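Local atomic coordinates of DNA polymerase (Bacillus phage phi29, PDB entry 2PY5), a protein that replicates the phage genome by protein-primed, highly processive strand-displacing DNA synthesis and proofreads with a 3'-5' exonuclease. Residues R187-A190 with G191-S194; I378-L381 with A382-M385. The protein carries 2 engineered substitutions. All blocks are in the same frame, centred on the assembly; numbering follows the deposited sequence. Where two conformers were deposited one is given.

Interaction 1. Residues R187-A190 with G191-S194; sequences RMTA and GSDS. With nucleotides of chain C.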
loop_
_atom_site.group_PDB
_atom_site.type_symbol
_atom_site.label_atom_id
_atom_site.label_comp_id
_atom_site.label_asym_id
_atom_site.label_seq_id
_atom_site.Cartn_x
_atom_site.Cartn_y
_atom_site.Cartn_z
ATOM N N ARG F 187 17.423 3.939 1.366
ATOM C CA ARG F 187 17.270 2.683 0.614
ATOM C C ARG F 187 16.209 2.809 -0.468
ATOM O O ARG F 187 15.581 3.854 -0.633
ATOM C CB ARG F 187 16.995 1.545 1.588
ATOM C CG ARG F 187 18.216 1.303 2.470
ATOM C CD ARG F 187 17.936 0.379 3.566
ATOM N NE ARG F 187 17.802 -0.971 3.040
ATOM C CZ ARG F 187 18.804 -1.832 2.870
ATOM N NH1 ARG F 187 20.052 -1.525 3.223
ATOM N NH2 ARG F 187 18.541 -3.033 2.364
ATOM N N MET F 188 16.025 1.756 -1.256
ATOM C CA MET F 188 15.184 1.849 -2.422
ATOM C C MET F 188 13.719 2.125 -2.119
ATOM O O MET F 188 13.041 2.767 -2.924
ATOM C CB MET F 188 15.303 0.575 -3.269
ATOM C CG MET F 188 14.699 0.701 -4.631
ATOM S SD MET F 188 14.858 -0.807 -5.611
ATOM C CE MET F 188 16.616 -1.085 -5.382
ATOM N N THR F 189 13.244 1.618 -0.988
ATOM C CA THR F 189 11.826 1.695 -0.657
ATOM C C THR F 189 11.613 2.048 0.807
ATOM O O THR F 189 12.483 1.778 1.647
ATOM C CB THR F 189 11.163 0.338 -0.891
ATOM O OG1 THR F 189 11.620 -0.584 0.082
ATOM C CG2 THR F 189 11.482 -0.204 -2.309
ATOM N N ALA F 190 10.416 2.543 1.117
ATOM C CA ALA F 190 10.001 2.788 2.507
ATOM C C ALA F 190 10.125 1.538 3.368
ATOM O O ALA F 190 10.607 1.598 4.512
ATOM C CB ALA F 190 8.576 3.348 2.546
ATOM N N GLY F 191 9.710 0.374 2.853
ATOM C CA GLY F 191 9.813 -0.844 3.638
ATOM C C GLY F 191 11.256 -1.250 3.923
ATOM O O GLY F 191 11.560 -1.779 5.001
ATOM N N SER F 192 12.126 -1.059 2.942
ATOM C CA SER F 192 13.534 -1.381 3.094
ATOM C C SER F 192 14.122 -0.475 4.173
ATOM O O SER F 192 14.903 -0.940 4.999
ATOM C CB SER F 192 14.254 -1.206 1.768
ATOM O OG SER F 192 15.559 -1.720 1.807
ATOM N N ASP F 193 13.703 0.784 4.195
ATOM C CA ASP F 193 14.181 1.735 5.221
ATOM C C ASP F 193 13.718 1.261 6.604
ATOM O O ASP F 193 14.498 1.264 7.589
ATOM C CB ASP F 193 13.670 3.163 4.992
ATOM C CG ASP F 193 14.300 3.855 3.812
ATOM O OD1 ASP F 193 15.490 3.658 3.568
ATOM O OD2 ASP F 193 13.595 4.660 3.155
ATOM N N SER F 194 12.463 0.866 6.689
ATOM C CA SER F 194 11.890 0.409 7.963
ATOM C C SER F 194 12.638 -0.799 8.492
ATOM O O SER F 194 13.005 -0.870 9.670
ATOM C CB SER F 194 10.408 0.069 7.831
ATOM O OG SER F 194 9.614 1.227 7.824
ATOM P P DC C 4 10.209 -3.487 -0.987
ATOM O OP1 DC C 4 9.017 -2.618 -1.092
ATOM O OP2 DC C 4 11.409 -3.060 -0.207
ATOM O "O5'" DC C 4 9.844 -4.928 -0.429
ATOM C "C5'" DC C 4 8.694 -5.575 -0.917
ATOM C "C4'" DC C 4 7.931 -6.169 0.253
ATOM O "O4'" DC C 4 7.455 -5.121 1.141
ATOM C "C3'" DC C 4 6.676 -6.903 -0.178
ATOM O "O3'" DC C 4 7.020 -8.215 -0.538
ATOM C "C2'" DC C 4 5.831 -6.850 1.073
ATOM C "C1'" DC C 4 6.160 -5.463 1.595
ATOM N N1 DC C 4 5.166 -4.447 1.162
ATOM C C2 DC C 4 3.882 -4.499 1.733
ATOM O O2 DC C 4 3.598 -5.393 2.553
ATOM N N3 DC C 4 2.958 -3.580 1.367
ATOM C C4 DC C 4 3.279 -2.633 0.488
ATOM N N4 DC C 4 2.324 -1.746 0.171
ATOM C C5 DC C 4 4.577 -2.556 -0.098
ATOM C C6 DC C 4 5.485 -3.470 0.256
ATOM P P DA C 3 15.930 -3.946 -1.171
ATOM O OP1 DA C 3 15.976 -2.536 -0.734
ATOM O OP2 DA C 3 16.155 -5.103 -0.244
ATOM O "O5'" DA C 3 14.540 -4.212 -1.908
ATOM C "C5'" DA C 3 13.952 -3.159 -2.616
ATOM C "C4'" DA C 3 12.859 -3.737 -3.491
ATOM O "O4'" DA C 3 13.463 -4.611 -4.464
ATOM C "C3'" DA C 3 11.828 -4.597 -2.779
ATOM O "O3'" DA C 3 10.686 -3.810 -2.483
ATOM C "C2'" DA C 3 11.460 -5.666 -3.816
ATOM C "C1'" DA C 3 12.667 -5.760 -4.739
ATOM N N9 DA C 3 13.620 -6.851 -4.522
ATOM C C8 DA C 3 14.185 -7.227 -3.323
ATOM N N7 DA C 3 15.063 -8.204 -3.423
ATOM C C5 DA C 3 15.081 -8.479 -4.782
ATOM C C6 DA C 3 15.795 -9.413 -5.557
ATOM N N6 DA C 3 16.673 -10.280 -5.037
ATOM N N1 DA C 3 15.579 -9.421 -6.897
ATOM C C2 DA C 3 14.699 -8.554 -7.418
ATOM N N3 DA C 3 13.965 -7.633 -6.787
ATOM C C4 DA C 3 14.208 -7.645 -5.468
#
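T189 occupies the N-cap of the helix that starts at A190, and its hydroxyl does two jobs. OG1 accepts a hydrogen bond from the backbone N-H of S192 (T189 OG1 to S192 N, 2.9 Å) and donates to the DNA backbone, with T189 OG1 only 2.5 Å from OP2 of DC4 in chain C. The methyl CG2 lies anti to the carbonyl carbon, which leaves OG1 in the crowded position between N and C (chi1 70°), where it can reach the first turn and the phosphate together. S192 OG likewise donates to the phosphate of the preceding nucleotide (S192 OG to OP1 of DA3 in chain C, 2.7 Å) while accepting from a side chain, the guanidinium edge of R187, with R187 NE to S192 OG at 2.7 Å and 160° at the hydrogen. A longer bond from R187 NH2 to the same OG is weak. The R187 chain, bent at chi3, turns the edge of its guanidinium so that S192 OG lies close to the guanidinium plane. The serine hydroxyl is thereby fixed in its rotation, its proton turned to the phosphate; the nearby positive charge would probably strengthen that donor. On another side of the turn, D193 OD1 accepts through its syn lone pair a hydrogen bond from the backbone N-H of R187 (2.9 Å to R187 N), while OD2 forms a salt bridge with K125. The single-stranded DNA thus meets the beginning of helix 190-202, which follows the loop after helix 160-182; Y101 of strand 100-110 touches M188 and T189, and helix 376-387 packs against A190 and D193.

Interaction 2. Residues I378-L381 with A382-M385; sequences IKQL and AKLM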
loop_
_atom_site.group_PDB
_atom_site.type_symbol
_atom_site.label_atom_id
_atom_site.label_comp_id
_atom_site.label_asym_id
_atom_site.label_seq_id
_atom_site.Cartn_x
_atom_site.Cartn_y
_atom_site.Cartn_z
ATOM N N ILE F 378 9.139 15.536 8.686
ATOM C CA ILE F 378 9.761 14.552 9.568
ATOM C C ILE F 378 8.703 13.698 10.294
ATOM O O ILE F 378 8.910 12.493 10.533
ATOM C CB ILE F 378 10.741 15.215 10.548
ATOM C CG1 ILE F 378 11.962 15.700 9.764
ATOM C CG2 ILE F 378 11.161 14.245 11.639
ATOM C CD1 ILE F 378 12.912 16.526 10.587
ATOM N N LYS F 379 7.568 14.316 10.627
ATOM C CA LYS F 379 6.469 13.566 11.232
ATOM C C LYS F 379 5.973 12.497 10.264
ATOM O O LYS F 379 5.750 11.365 10.661
ATOM C CB LYS F 379 5.307 14.472 11.614
ATOM C CG LYS F 379 4.174 13.728 12.313
ATOM C CD LYS F 379 3.084 14.662 12.746
ATOM C CE LYS F 379 2.080 13.968 13.629
ATOM N NZ LYS F 379 1.191 14.949 14.304
ATOM N N GLN F 380 5.813 12.859 8.990
ATOM C CA GLN F 380 5.335 11.892 7.993
ATOM C C GLN F 380 6.309 10.745 7.838
ATOM O O GLN F 380 5.912 9.607 7.582
ATOM C CB GLN F 380 5.148 12.543 6.606
ATOM C CG GLN F 380 4.240 13.742 6.573
ATOM C CD GLN F 380 3.030 13.596 7.458
ATOM O OE1 GLN F 380 2.258 12.648 7.321
ATOM N NE2 GLN F 380 2.857 14.539 8.380
ATOM N N LEU F 381 7.600 11.051 7.921
ATOM C CA LEU F 381 8.610 10.032 7.758
ATOM C C LEU F 381 8.615 9.079 8.943
ATOM O O LEU F 381 8.839 7.889 8.767
ATOM C CB LEU F 381 9.982 10.649 7.553
ATOM C CG LEU F 381 10.143 11.389 6.232
ATOM C CD1 LEU F 381 11.488 12.101 6.259
ATOM C CD2 LEU F 381 10.025 10.459 5.024
ATOM N N ALA F 382 8.346 9.600 10.138
ATOM C CA ALA F 382 8.234 8.742 11.330
ATOM C C ALA F 382 7.053 7.785 11.196
ATOM O O ALA F 382 7.153 6.606 11.526
ATOM C CB ALA F 382 8.109 9.594 12.587
ATOM N N LYS F 383 5.930 8.291 10.700
ATOM C CA LYS F 383 4.766 7.458 10.424
ATOM C C LYS F 383 5.113 6.390 9.397
ATOM O O LYS F 383 4.750 5.224 9.527
ATOM C CB LYS F 383 3.620 8.327 9.927
ATOM C CG LYS F 383 3.106 9.286 10.996
ATOM C CD LYS F 383 2.281 10.408 10.415
ATOM C CE LYS F 383 1.011 9.924 9.787
ATOM N NZ LYS F 383 0.266 11.087 9.192
ATOM N N LEU F 384 5.836 6.799 8.360
ATOM C CA LEU F 384 6.244 5.873 7.331
ATOM C C LEU F 384 7.130 4.759 7.894
ATOM O O LEU F 384 6.952 3.587 7.565
ATOM C CB LEU F 384 6.952 6.635 6.201
ATOM C CG LEU F 384 7.093 5.964 4.853
ATOM C CD1 LEU F 384 5.751 5.544 4.240
ATOM C CD2 LEU F 384 7.817 6.941 3.932
ATOM N N MET F 385 8.056 5.103 8.783
ATOM C CA MET F 385 8.912 4.089 9.399
ATOM C C MET F 385 8.092 3.088 10.233
ATOM O O MET F 385 8.296 1.882 10.166
ATOM C CB MET F 385 9.980 4.744 10.274
ATOM C CG MET F 385 11.090 5.428 9.481
ATOM S SD MET F 385 12.140 4.278 8.599
ATOM C CE MET F 385 13.103 3.543 9.931
HETATM O O HOH W 1 0.382 14.324 9.958
#
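Q380 and K383 run side by side along one flank of helix 376-387, and K383 NZ donates to the amide oxygen of Q380 (K383 NZ to Q380 OE1, 3.1 Å). The ammonium approaches OE1 at a C=O...N angle of 135°, tilted 18° from the amide plane. Q380 is bent at chi2, which folds its amide back beside the helix, and a bend at chi3 (65°) in K383 swings the ammonium round to meet it. A water bridges the two ends; its oxygen is 2.9 Å from Q380 NE2, from which it accepts, and it accepts more weakly from K383 NZ. The bond from NE2 to the carbonyl of G376, one turn earlier, probably fixes which end of the amide faces K383. Lower down, the aliphatic part of K383 lies over the K379 carbonyl, K383 CG being 3.4 Å from K379 O. K379 itself reaches out extended, and its ammonium stays 6.5 Å from K383 NZ, measured between K379 NZ and K383 NZ. Another flank is apolar: L381 CD2 and L384 CD2 approach to 4.3 Å, with Q180 of helix 160-182 touching both leucines. A382 and M385 pack on W367 of helix 361-373. Successive i to i+4 backbone bonds, from I378 O to A382 N through L381 O to M385 N, hold these side chains at the spacing of an alpha-helix. Packed against helix 361-373, this helix belongs to the fingers subdomain of the family B polymerase: K379 stabilises the incoming nucleotide, K383 binds a nucleotide in a related complex of this protein, and L384 is probably involved in positioning the templating nucleotide.

In the fold
Both contacts are local and neither closes a long loop; along the chain they follow in series, without nesting or crossing. Interaction 1 comes first, where the chain leaves the loop after helix 160-182 and enters helix 190-202, at the junction of the exonuclease region and the DNA-binding region that follows it. Nearly two hundred residues later, interaction 2 lies within helix 376-387 of the polymerisation region. Their centres are about 12 Å apart and they meet directly: A190 CB packs 3.8 Å from L384 CG, and in one conformer of S194 its OG lies 2.8 Å from M385 O, a less certain hydrogen bond. The start of helix 190-202, which holds single-stranded DNA, thus abuts the nucleotide-binding helix.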